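Local coordinates for odorant-binding protein 1F (PDB 3FIQ), which binds a wide variety of small, chemically diverse odorants in the nasal epithelium, most likely inside the beta barrel of its lipocalin fold, at residues K28-G33 / N145-V150; A37-M42 / V114-G119; F55-K58 / C63-H66; E131-A136 / I141-T146; V90-K93 / I98-H101. All coordinates share one frame; numbering follows the deposited sequence.

Overall arrangement
All five contacts belong to one lipocalin barrel. Along the chain, contact 1 joins the loop after strand 14-23 to strand 147-148 near the C-terminus, and contact 2 is enclosed within that span; contacts 3 and 5 are hairpins lying in turn inside contact 2. Contact 4 follows, joining helix 126-138 to the loop that shares Asn145 and Thr146 with contact 1. Contact 2 sits about 4 Å from the chain centre, with contacts 5 and 3 about 10 and 12 Å from it, centre to centre. Contacts 3 and 4 have centres about 24 Å apart, on opposite sides of the chain's centre. Contacts 1, 2, 3 and 5 reach the same curled sheet, consistent with a calyx around an apolar interior.

Contact 1 (K28-G33 / N145-V150); sequences KVAEGG and NTQHLV
The amide of Gln147 is the flat group here, and Ala30 CA lies over one of its faces, 3.6 Å from Gln147 OE1. Val29 O stands above that same face, nearer the CG end, and comes within 3.5 Å of Gln147 CG. At the amide's edge, Gln147 NE2 donates to Asn145 O of its own segment at 3.1 Å with an N-H...O angle of 163°; the acceptor lies close to the amide plane, whereas the donor stands above the plane of the carbonyl it reaches. A bend at chi2 (-68°) folds the chain back so that NE2 can make this bond and OE1 faces the loop. The apolar part of the contact is Val29 CG2 against Gln147 CG at 3.8 Å. No direct hydrogen bond joins 28-33 to 145-150. Instead, one water donates to Gln147 OE1 and accepts from Glu31 N, at 3.0 Å from each of these two atoms. Arg36 NH1 completes the bridge by bonding both Gln147 OE1 and Val29 O, so the amide is held at both ends and its rotation is fixed. On the loop side the backbone reverses in a type II turn from Ala30 to Gly33, closed by Gly33 N to Ala30 O at 2.8 Å, with Gly32 at positive phi. Val29 also packs on Ile21 of strand 14-23, with which Gln147 makes a backbone bond. The contact is thus characteristic of lipocalins: the long first loop, which commonly folds over the barrel mouth, lies beside the short last strand, 147-148, which pairs antiparallel with strand 14-23.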
# COMPACT_ATOMS: atom_id res chain seq x y z
N LYS A 28 -5.32 12.30 -1.51
CA LYS A 28 -5.39 11.19 -0.59
C LYS A 28 -4.01 10.66 -0.30
O LYS A 28 -3.85 10.01 0.75
CB LYS A 28 -6.20 10.06 -1.22
CG LYS A 28 -7.68 10.37 -1.34
CD LYS A 28 -8.39 10.33 -0.08
CE LYS A 28 -9.89 10.53 -0.26
NZ LYS A 28 -10.52 10.51 1.07
N VAL A 29 -3.01 10.88 -1.17
CA VAL A 29 -1.70 10.30 -0.99
C VAL A 29 -0.55 11.25 -0.86
O VAL A 29 0.57 10.85 -0.54
CB VAL A 29 -1.40 9.23 -2.10
CG1 VAL A 29 -2.36 8.10 -1.99
CG2 VAL A 29 -1.42 9.87 -3.49
N ALA A 30 -0.79 12.53 -1.15
CA ALA A 30 0.16 13.62 -0.89
C ALA A 30 0.29 13.83 0.61
O ALA A 30 -0.41 13.24 1.41
CB ALA A 30 -0.41 14.89 -1.49
N GLU A 31 1.21 14.70 0.96
CA GLU A 31 1.40 15.04 2.36
C GLU A 31 0.05 15.26 3.03
O GLU A 31 -0.80 15.94 2.52
CB GLU A 31 2.24 16.27 2.50
CG GLU A 31 2.39 16.77 3.98
CD GLU A 31 3.61 17.63 4.25
OE1 GLU A 31 4.00 18.37 3.35
OE2 GLU A 31 4.15 17.53 5.37
N GLY A 32 -0.08 14.71 4.24
CA GLY A 32 -1.28 14.80 5.06
C GLY A 32 -2.48 14.11 4.53
O GLY A 32 -3.56 14.20 5.09
N GLY A 33 -2.28 13.31 3.51
CA GLY A 33 -3.33 12.48 3.00
C GLY A 33 -3.71 11.29 3.84
O GLY A 33 -2.80 10.64 4.35
N ASN A 145 0.63 11.79 -10.46
CA ASN A 145 0.33 11.82 -9.04
C ASN A 145 1.22 11.00 -8.15
O ASN A 145 0.98 10.88 -6.96
CB ASN A 145 -1.11 11.43 -8.79
CG ASN A 145 -2.11 12.37 -9.44
OD1 ASN A 145 -1.77 13.43 -9.89
ND2 ASN A 145 -3.34 11.94 -9.48
N THR A 146 2.26 10.43 -8.74
CA THR A 146 3.12 9.52 -8.00
C THR A 146 3.88 10.18 -6.87
O THR A 146 4.44 11.25 -7.06
CB THR A 146 4.16 8.94 -8.92
OG1 THR A 146 3.51 8.17 -9.95
CG2 THR A 146 5.12 7.98 -8.22
N GLN A 147 3.84 9.54 -5.69
CA GLN A 147 4.55 10.03 -4.51
C GLN A 147 5.65 9.05 -4.13
O GLN A 147 5.41 7.86 -4.00
CB GLN A 147 3.55 10.03 -3.31
CG GLN A 147 2.29 10.77 -3.56
CD GLN A 147 2.46 12.29 -3.69
OE1 GLN A 147 3.05 12.91 -2.84
NE2 GLN A 147 1.91 12.88 -4.80
N HIS A 148 6.88 9.54 -4.03
CA HIS A 148 8.02 8.81 -3.54
C HIS A 148 8.11 9.09 -2.07
O HIS A 148 8.33 10.23 -1.66
CB HIS A 148 9.23 9.34 -4.24
CG HIS A 148 10.51 8.63 -3.92
ND1 HIS A 148 11.71 9.30 -3.92
CD2 HIS A 148 10.80 7.33 -3.67
CE1 HIS A 148 12.69 8.45 -3.64
NE2 HIS A 148 12.17 7.23 -3.53
N LEU A 149 7.94 8.08 -1.25
CA LEU A 149 7.90 8.24 0.19
C LEU A 149 9.24 8.09 0.89
O LEU A 149 9.37 8.48 2.08
CB LEU A 149 6.86 7.31 0.86
CG LEU A 149 5.45 7.91 1.00
CD1 LEU A 149 4.86 8.30 -0.36
CD2 LEU A 149 4.53 6.98 1.70
N VAL A 150 10.24 7.52 0.24
CA VAL A 150 11.49 7.23 0.93
C VAL A 150 12.12 8.42 1.63
O VAL A 150 12.53 8.31 2.82
CB VAL A 150 12.47 6.54 -0.01
CG1 VAL A 150 13.85 6.41 0.64
CG2 VAL A 150 11.91 5.19 -0.42
O HOH W 1 3.11 15.37 -1.20

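Contact 2 (A37-M42 / V114-G119); sequences AYFQHM and VILVAG
Phe39 and Leu116 meet without any hydrogen bond between their strands, through a methyl group set over an aromatic face. Leu116 CD2 stands 4.1 Å from the centroid of the Phe39 ring and 19° off its normal, displaced toward the rim on the CE1-CZ side, a CH-pi contact. The other branch reaches the same part of the ring, Leu116 CD1 lying 3.8 Å from Phe39 CE1, and also approaches Ala37 O at 4.1 Å. To place both methyls there, Leu116 holds CG opposite its backbone N (chi1 180°) but turns chi2 to 147°, well away from a staggered value, which suggests a fitted, somewhat strained side chain. Ala118 CB touches the other end of the ring obliquely, 4.1 Å from Phe39 CD2. The strands stand apart, Phe39 and Ala118 being 7.2 Å from CA to CA, because strand 14-23 pairs with both and runs between them. From that strand Thr18 OG1 bonds Ala37 O and Phe39 N. Next along the chain, Gln40 and His41 both face Ile54, a classic beta bulge in the pairing of 38-44 with 50-59. Phe39 also meets Phe100, while Met42 lies against Ile98 and Phe100, which extends the apolar cluster to strand 97-105. Such side chains converging from different strands toward the centre make up the apolar interior of the lipocalin calyx, the place where small hydrophobic ligands are generally held.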
# COMPACT_ATOMS: atom_id res chain seq x y z
N ALA A 37 0.38 6.10 3.54
CA ALA A 37 0.75 5.14 4.56
C ALA A 37 2.18 4.71 4.39
O ALA A 37 2.56 4.19 3.30
CB ALA A 37 -0.09 3.92 4.40
N TYR A 38 2.95 4.93 5.45
CA TYR A 38 4.38 4.52 5.50
C TYR A 38 4.40 3.15 6.20
O TYR A 38 4.29 3.06 7.44
CB TYR A 38 5.19 5.50 6.28
CG TYR A 38 5.36 6.88 5.67
CD1 TYR A 38 4.37 7.86 5.81
CD2 TYR A 38 6.51 7.20 4.94
CE1 TYR A 38 4.56 9.15 5.20
CE2 TYR A 38 6.69 8.43 4.37
CZ TYR A 38 5.71 9.41 4.51
OH TYR A 38 5.88 10.67 3.97
N PHE A 39 4.47 2.07 5.41
CA PHE A 39 4.40 0.73 6.01
C PHE A 39 5.52 0.57 7.00
O PHE A 39 6.61 1.15 6.86
CB PHE A 39 4.53 -0.35 4.92
CG PHE A 39 3.17 -0.74 4.28
CD1 PHE A 39 2.13 0.17 4.13
CD2 PHE A 39 2.98 -2.00 3.78
CE1 PHE A 39 0.89 -0.21 3.54
CE2 PHE A 39 1.76 -2.35 3.18
CZ PHE A 39 0.75 -1.46 3.05
N GLN A 40 5.24 -0.25 8.00
CA GLN A 40 6.24 -0.74 8.94
C GLN A 40 6.35 -2.25 8.98
O GLN A 40 7.46 -2.80 9.10
CB GLN A 40 5.92 -0.15 10.31
CG GLN A 40 6.97 -0.52 11.38
CD GLN A 40 6.70 0.21 12.67
OE1 GLN A 40 6.05 -0.32 13.59
NE2 GLN A 40 7.16 1.43 12.73
N HIS A 41 5.23 -2.97 8.98
CA HIS A 41 5.26 -4.41 9.23
C HIS A 41 4.02 -5.06 8.71
O HIS A 41 2.95 -4.44 8.71
CB HIS A 41 5.36 -4.65 10.77
CG HIS A 41 5.75 -6.04 11.18
ND1 HIS A 41 4.81 -7.03 11.40
CD2 HIS A 41 6.97 -6.63 11.38
CE1 HIS A 41 5.44 -8.16 11.72
NE2 HIS A 41 6.73 -7.94 11.75
N MET A 42 4.15 -6.32 8.28
CA MET A 42 3.01 -7.16 7.91
C MET A 42 3.10 -8.48 8.58
O MET A 42 4.21 -9.06 8.78
CB MET A 42 2.95 -7.33 6.41
CG MET A 42 2.72 -6.06 5.65
SD MET A 42 2.09 -6.22 3.95
CE MET A 42 3.54 -6.78 3.12
N VAL A 114 -5.67 3.19 -5.97
CA VAL A 114 -4.33 3.35 -5.44
C VAL A 114 -3.45 2.17 -5.84
O VAL A 114 -3.88 1.03 -5.84
CB VAL A 114 -4.37 3.40 -3.91
CG1 VAL A 114 -2.97 3.68 -3.33
CG2 VAL A 114 -5.37 4.43 -3.38
N ILE A 115 -2.21 2.45 -6.23
CA ILE A 115 -1.17 1.45 -6.30
C ILE A 115 -0.14 1.86 -5.26
O ILE A 115 0.32 2.99 -5.25
CB ILE A 115 -0.57 1.23 -7.68
CG1 ILE A 115 -1.68 0.79 -8.60
CG2 ILE A 115 0.62 0.18 -7.59
CD1 ILE A 115 -1.18 0.78 -10.13
N LEU A 116 0.16 0.95 -4.34
CA LEU A 116 1.17 1.19 -3.31
C LEU A 116 2.28 0.16 -3.46
O LEU A 116 2.03 -1.04 -3.60
CB LEU A 116 0.51 1.05 -1.89
CG LEU A 116 1.50 1.29 -0.75
CD1 LEU A 116 0.76 1.91 0.40
CD2 LEU A 116 2.07 0.03 -0.24
N VAL A 117 3.53 0.62 -3.49
CA VAL A 117 4.68 -0.26 -3.59
C VAL A 117 5.34 -0.42 -2.25
O VAL A 117 5.84 0.56 -1.66
CB VAL A 117 5.70 0.38 -4.59
CG1 VAL A 117 6.94 -0.49 -4.71
CG2 VAL A 117 5.10 0.57 -5.96
N ALA A 118 5.31 -1.65 -1.74
CA ALA A 118 5.92 -1.99 -0.44
C ALA A 118 7.24 -2.71 -0.71
O ALA A 118 7.34 -3.47 -1.67
CB ALA A 118 5.01 -2.90 0.35
N GLY A 119 8.21 -2.45 0.11
CA GLY A 119 9.54 -3.01 -0.08
C GLY A 119 10.27 -3.46 1.16
O GLY A 119 10.03 -2.97 2.22

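Contact 3 (F55-K58 / C63-H66); sequences FNVK and CQTH
Phe55 carries CG between its backbone N and carbonyl carbon (chi1 63°), which swings the ring toward the neighbouring strand, with one face against His66 CB, while His66's own chi1 of -67° sets its imidazole further on. The methylene does the touching: His66 CB lies over the Phe55 ring, 3.8 Å from the centroid and offset toward the rim. The two ring planes are 20° from parallel but slid apart, their centroids separated by 5.4 Å, so they barely overlap. Beyond, Val57 CG2 sits at the edge of the imidazole, 3.6 Å from His66 NE2. The extended Gln64 runs alongside Val57, with Gln64 OE1 3.3 Å from Val57 CG2, and accepts a bond from His66 NE2 at 2.7 Å. Backbone bonds alternate down this antiparallel ladder: Phe55 and His66 form one hydrogen-bonded pair, Val57 and Gln64 the other, with His66 N to Phe55 O at 2.8 Å. On the opposite face of the sheet are Asn56, Lys58, Cys63 and Thr65. There Cys63 forms a disulfide with Cys155, tying the C-terminal tail to this hairpin, and Lys58 NZ bonds Ser61 O in the turn. Tyr82 meets both the Phe55 and His66 rings edge-to-face. The chemistry divides by face, CH-pi and edge-to-face aromatic contacts on one, a disulfide on the other, and the NE2 bond suggests that His66 carries a proton on that nitrogen, with Gln64 holding the ring in its orientation.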
# COMPACT_ATOMS: atom_id res chain seq x y z
N PHE A 55 1.36 0.53 9.99
CA PHE A 55 1.90 1.63 9.19
C PHE A 55 1.81 2.93 9.96
O PHE A 55 1.10 3.01 10.95
CB PHE A 55 1.14 1.77 7.86
CG PHE A 55 -0.31 2.10 7.95
CD1 PHE A 55 -1.25 1.08 7.99
CD2 PHE A 55 -0.77 3.42 7.89
CE1 PHE A 55 -2.64 1.40 8.04
CE2 PHE A 55 -2.12 3.70 7.85
CZ PHE A 55 -3.06 2.70 7.97
N ASN A 56 2.60 3.89 9.55
CA ASN A 56 2.52 5.23 10.11
C ASN A 56 1.96 6.19 9.11
O ASN A 56 2.16 6.06 7.91
CB ASN A 56 3.91 5.74 10.61
CG ASN A 56 4.27 5.12 11.91
OD1 ASN A 56 3.75 5.54 12.97
ND2 ASN A 56 5.06 4.09 11.85
N VAL A 57 1.32 7.25 9.62
CA VAL A 57 1.05 8.44 8.84
C VAL A 57 1.73 9.53 9.59
O VAL A 57 1.93 9.44 10.79
CB VAL A 57 -0.49 8.76 8.64
CG1 VAL A 57 -1.15 7.68 7.83
CG2 VAL A 57 -1.20 9.07 9.93
N LYS A 58 2.16 10.56 8.90
CA LYS A 58 2.77 11.67 9.57
C LYS A 58 1.68 12.66 9.87
O LYS A 58 0.88 12.99 8.99
CB LYS A 58 3.82 12.32 8.70
CG LYS A 58 4.98 11.51 8.33
CD LYS A 58 5.84 11.08 9.49
CE LYS A 58 6.19 12.22 10.48
NZ LYS A 58 7.39 13.11 10.18
N CYS A 63 4.97 10.70 14.16
CA CYS A 63 4.51 9.49 13.62
C CYS A 63 3.27 9.03 14.36
O CYS A 63 3.27 8.93 15.59
CB CYS A 63 5.57 8.40 13.77
SG CYS A 63 7.15 8.86 13.05
N GLN A 64 2.19 8.84 13.61
CA GLN A 64 0.95 8.31 14.16
C GLN A 64 0.79 6.92 13.64
O GLN A 64 0.59 6.67 12.45
CB GLN A 64 -0.22 9.15 13.76
CG GLN A 64 -1.54 8.72 14.32
CD GLN A 64 -2.78 9.50 13.78
OE1 GLN A 64 -3.16 9.42 12.58
NE2 GLN A 64 -3.42 10.26 14.69
N THR A 65 0.93 5.93 14.53
CA THR A 65 0.96 4.54 14.12
C THR A 65 -0.46 3.97 14.07
O THR A 65 -1.27 4.18 14.97
CB THR A 65 1.81 3.70 15.09
OG1 THR A 65 3.13 4.22 15.18
CG2 THR A 65 2.00 2.31 14.55
N HIS A 66 -0.74 3.25 13.00
CA HIS A 66 -2.01 2.58 12.76
C HIS A 66 -1.82 1.11 12.50
O HIS A 66 -0.78 0.64 11.99
CB HIS A 66 -2.65 3.20 11.51
CG HIS A 66 -3.07 4.62 11.67
ND1 HIS A 66 -4.33 4.92 12.16
CD2 HIS A 66 -2.46 5.79 11.44
CE1 HIS A 66 -4.47 6.23 12.19
NE2 HIS A 66 -3.32 6.79 11.83

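Contact 4 (E131-A136 / I141-T146); sequences ELRKLA and IPNENT
Asn143 reaches into the side of the helix: Asn143 ND2 donates to Arg133 O at 3.1 Å, almost straight at 175°, with the acceptor in the amide plane but the donor tilted from the plane of the carbonyl. The other branch of the amide, Asn143 OD1, packs against Ala136 CB at 3.3 Å, one turn further along. Arg133 has two conformers; in the one described here its guanidinium stacks on this amide, the planes 25° apart, with ND2 above its centre, so the stack is at best part-time. Five residues after Ala136 the chain returns, and Ile141 N bonds Ala136 O at 2.9 Å while Ile141 CB meets Ala136 CB at 4.2 Å. The helix-to-strand connection of a lipocalin is laid out here, with helix 126-138 resting on the outside of the barrel before the chain rejoins it as strand 147-148. Leu132 and Ile141 both press on Ile115 of strand 111-119, and Ile141 also on Val22, so helix and returning loop share a footing. Asn143 is in turn positioned by the short 3-10 turn that starts with it. Asn143 O takes two bonds from Thr146, from OG1 at 2.7 Å and from N at 3.1 Å, both arriving from the same face of the carbonyl. Further out, Asn145 ND2 anchors this turn to Ala23 O at the end of strand 14-23, and Thr146 packs on Tyr20 and Val22.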
# COMPACT_ATOMS: atom_id res chain seq x y z
N GLU A 131 7.44 -0.69 -15.03
CA GLU A 131 6.31 -1.56 -14.72
C GLU A 131 5.24 -0.81 -13.90
O GLU A 131 4.01 -0.92 -14.15
CB GLU A 131 6.76 -2.77 -13.92
CG GLU A 131 5.60 -3.74 -13.62
CD GLU A 131 6.08 -5.11 -13.10
OE1 GLU A 131 7.26 -5.23 -12.68
OE2 GLU A 131 5.25 -6.04 -13.11
N LEU A 132 5.65 -0.08 -12.89
CA LEU A 132 4.73 0.72 -12.08
C LEU A 132 4.00 1.70 -12.93
O LEU A 132 2.75 1.86 -12.83
CB LEU A 132 5.44 1.43 -10.98
CG LEU A 132 4.57 2.35 -10.11
CD1 LEU A 132 3.50 1.58 -9.37
CD2 LEU A 132 5.43 3.10 -9.11
N ARG A 133 4.70 2.41 -13.78
CA ARG A 133 4.03 3.34 -14.68
C ARG A 133 3.03 2.69 -15.61
O ARG A 133 1.97 3.24 -15.85
CB ARG A 133 5.04 4.13 -15.47
CG ARG A 133 5.90 5.05 -14.60
CD ARG A 133 6.89 5.83 -15.40
NE ARG A 133 6.35 6.41 -16.62
CZ ARG A 133 5.78 7.61 -16.71
NH1 ARG A 133 5.67 8.41 -15.66
NH2 ARG A 133 5.33 8.02 -17.89
N LYS A 134 3.35 1.52 -16.15
CA LYS A 134 2.47 0.81 -17.03
C LYS A 134 1.23 0.34 -16.30
O LYS A 134 0.14 0.47 -16.82
CB LYS A 134 3.20 -0.34 -17.71
CG LYS A 134 4.09 0.09 -18.89
CD LYS A 134 3.29 0.78 -20.04
CE LYS A 134 4.12 0.88 -21.35
NZ LYS A 134 3.50 1.73 -22.41
N LEU A 135 1.39 -0.12 -15.08
CA LEU A 135 0.28 -0.57 -14.28
C LEU A 135 -0.68 0.56 -13.92
O LEU A 135 -1.91 0.37 -13.96
CB LEU A 135 0.77 -1.22 -12.98
CG LEU A 135 1.25 -2.61 -13.26
CD1 LEU A 135 2.09 -3.02 -12.01
CD2 LEU A 135 0.10 -3.59 -13.57
N ALA A 136 -0.13 1.73 -13.55
CA ALA A 136 -0.92 2.86 -13.24
C ALA A 136 -1.78 3.16 -14.50
O ALA A 136 -2.95 3.47 -14.38
CB ALA A 136 -0.02 4.08 -12.81
N ILE A 141 -4.88 5.40 -13.43
CA ILE A 141 -4.31 6.21 -12.38
C ILE A 141 -3.22 7.09 -12.98
O ILE A 141 -2.35 6.57 -13.68
CB ILE A 141 -3.68 5.35 -11.27
CG1 ILE A 141 -4.74 4.54 -10.50
CG2 ILE A 141 -2.91 6.26 -10.34
CD1 ILE A 141 -4.15 3.38 -9.67
N PRO A 142 -3.32 8.43 -12.84
CA PRO A 142 -2.35 9.34 -13.45
C PRO A 142 -0.98 9.20 -12.86
O PRO A 142 -0.80 9.33 -11.65
CB PRO A 142 -2.96 10.75 -13.18
CG PRO A 142 -4.37 10.52 -12.87
CD PRO A 142 -4.36 9.20 -12.14
N ASN A 143 0.05 8.95 -13.68
CA ASN A 143 1.42 8.82 -13.14
C ASN A 143 1.97 10.09 -12.57
O ASN A 143 2.92 10.05 -11.75
CB ASN A 143 2.36 8.29 -14.24
CG ASN A 143 2.31 6.82 -14.34
OD1 ASN A 143 2.50 6.11 -13.34
ND2 ASN A 143 2.03 6.32 -15.53
N GLU A 144 1.39 11.25 -12.95
CA GLU A 144 1.94 12.49 -12.42
C GLU A 144 1.53 12.66 -10.97
O GLU A 144 2.02 13.56 -10.32
CB GLU A 144 1.49 13.69 -13.22
CG GLU A 144 0.05 13.89 -13.20
CD GLU A 144 -0.69 13.28 -14.38
OE1 GLU A 144 -0.23 12.24 -15.01
OE2 GLU A 144 -1.80 13.89 -14.65
N ASN A 145 0.63 11.79 -10.46
CA ASN A 145 0.33 11.82 -9.04
C ASN A 145 1.22 11.00 -8.15
O ASN A 145 0.98 10.88 -6.96
CB ASN A 145 -1.11 11.43 -8.79
CG ASN A 145 -2.11 12.37 -9.44
OD1 ASN A 145 -1.77 13.43 -9.89
ND2 ASN A 145 -3.34 11.94 -9.48
N THR A 146 2.26 10.43 -8.74
CA THR A 146 3.12 9.52 -8.00
C THR A 146 3.88 10.18 -6.87
O THR A 146 4.44 11.25 -7.06
CB THR A 146 4.16 8.94 -8.92
OG1 THR A 146 3.51 8.17 -9.95
CG2 THR A 146 5.12 7.98 -8.22

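Contact 5 (V90-K93 / I98-H101); sequences VLKK and IFFH
Phe99 O is gripped by two successive amides of the neighbouring segment, Leu91 N at 2.8 Å and, weakly, Lys92 N at 3.4 Å. In return Phe99 N donates to Lys92 O at 2.9 Å. Leu91 and Lys92 both face Phe99, a classic beta bulge that shifts the register by one, and the chain turns a corner at Leu91. Lys92 and Phe99 lie side by side and point the same way, and the aliphatic stem of the lysine covers the ring: Lys92 CD stands 3.6 Å from the centroid of Phe99, only 7° off the normal. Past this methylene the chain bends (chi4 84°) and carries NZ to a salt bridge with Glu131 on helix 126-138; any cation-pi attraction to the ring is long and weak at best. Leu91, projected by the bulge, sets its CG 3.7 Å from His101 CB. On the other face of the strands, Val90 forks between two neighbours, Val90 CG1 meeting Ile98 CG2 at 4.0 Å and Val90 CG2 meeting Phe100 CE1 at 3.8 Å. Ile98 CG2 also lies over a face of the Phe100 ring, toward its rim. The two faces serve different neighbours: Phe99 packs against Leu132 and Leu135 of helix 126-138, while Ile98 and Phe100 meet Met42 across the barrel. At the far end Lys93 NZ reaches Asp6 O and Glu11 near the N-terminus. The whole is a bulged antiparallel hairpin of the lipocalin beta barrel, whose outer face carries the helix and whose inner face lines the apolar core.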
# COMPACT_ATOMS: atom_id res chain seq x y z
N VAL A 90 -2.90 -8.13 -4.43
CA VAL A 90 -1.52 -8.07 -4.88
C VAL A 90 -1.45 -8.09 -6.41
O VAL A 90 -2.06 -8.93 -7.03
CB VAL A 90 -0.79 -9.29 -4.32
CG1 VAL A 90 0.68 -9.33 -4.87
CG2 VAL A 90 -0.78 -9.22 -2.79
N LEU A 91 -0.83 -7.11 -7.00
CA LEU A 91 -0.70 -7.06 -8.44
C LEU A 91 0.61 -7.66 -8.88
O LEU A 91 0.73 -8.20 -9.98
CB LEU A 91 -0.66 -5.61 -8.96
CG LEU A 91 -1.77 -4.69 -8.76
CD1 LEU A 91 -1.44 -3.30 -9.33
CD2 LEU A 91 -3.01 -5.26 -9.43
N LYS A 92 1.64 -7.55 -8.07
CA LYS A 92 2.95 -8.06 -8.45
C LYS A 92 3.70 -8.36 -7.21
O LYS A 92 3.60 -7.67 -6.23
CB LYS A 92 3.75 -7.04 -9.25
CG LYS A 92 5.25 -7.35 -9.39
CD LYS A 92 6.07 -6.07 -9.57
CE LYS A 92 7.54 -6.31 -9.34
NZ LYS A 92 8.13 -6.82 -10.58
N LYS A 93 4.48 -9.42 -7.23
CA LYS A 93 5.29 -9.67 -6.06
C LYS A 93 6.61 -10.36 -6.44
O LYS A 93 6.64 -11.22 -7.34
CB LYS A 93 4.60 -10.48 -4.98
CG LYS A 93 4.04 -11.79 -5.37
CD LYS A 93 3.75 -12.75 -4.18
CE LYS A 93 3.76 -14.16 -4.77
NZ LYS A 93 3.19 -15.20 -3.95
N ILE A 98 6.47 -5.73 -3.27
CA ILE A 98 5.07 -6.02 -3.54
C ILE A 98 4.39 -4.81 -4.07
O ILE A 98 4.52 -3.73 -3.47
CB ILE A 98 4.34 -6.54 -2.30
CG1 ILE A 98 4.99 -7.85 -1.86
CG2 ILE A 98 2.84 -6.78 -2.61
CD1 ILE A 98 4.39 -8.43 -0.57
N PHE A 99 3.72 -4.92 -5.21
CA PHE A 99 2.77 -3.92 -5.68
C PHE A 99 1.33 -4.26 -5.27
O PHE A 99 0.84 -5.32 -5.66
CB PHE A 99 2.77 -3.81 -7.19
CG PHE A 99 4.05 -3.27 -7.85
CD1 PHE A 99 5.23 -2.97 -7.15
CD2 PHE A 99 3.99 -2.95 -9.19
CE1 PHE A 99 6.32 -2.48 -7.80
CE2 PHE A 99 5.11 -2.48 -9.84
CZ PHE A 99 6.25 -2.26 -9.17
N PHE A 100 0.69 -3.46 -4.42
CA PHE A 100 -0.69 -3.63 -4.03
C PHE A 100 -1.56 -2.68 -4.81
O PHE A 100 -1.20 -1.57 -5.08
CB PHE A 100 -0.89 -3.26 -2.55
CG PHE A 100 -0.32 -4.25 -1.57
CD1 PHE A 100 -0.98 -5.41 -1.28
CD2 PHE A 100 0.85 -3.97 -0.86
CE1 PHE A 100 -0.50 -6.29 -0.33
CE2 PHE A 100 1.34 -4.88 0.09
CZ PHE A 100 0.62 -6.06 0.34
N HIS A 101 -2.76 -3.12 -5.15
CA HIS A 101 -3.79 -2.27 -5.66
C HIS A 101 -4.85 -2.17 -4.56
O HIS A 101 -5.18 -3.17 -3.91
CB HIS A 101 -4.45 -2.89 -6.86
CG HIS A 101 -5.52 -2.04 -7.43
ND1 HIS A 101 -6.86 -2.32 -7.28
CD2 HIS A 101 -5.47 -0.93 -8.21
CE1 HIS A 101 -7.58 -1.40 -7.89
NE2 HIS A 101 -6.76 -0.55 -8.46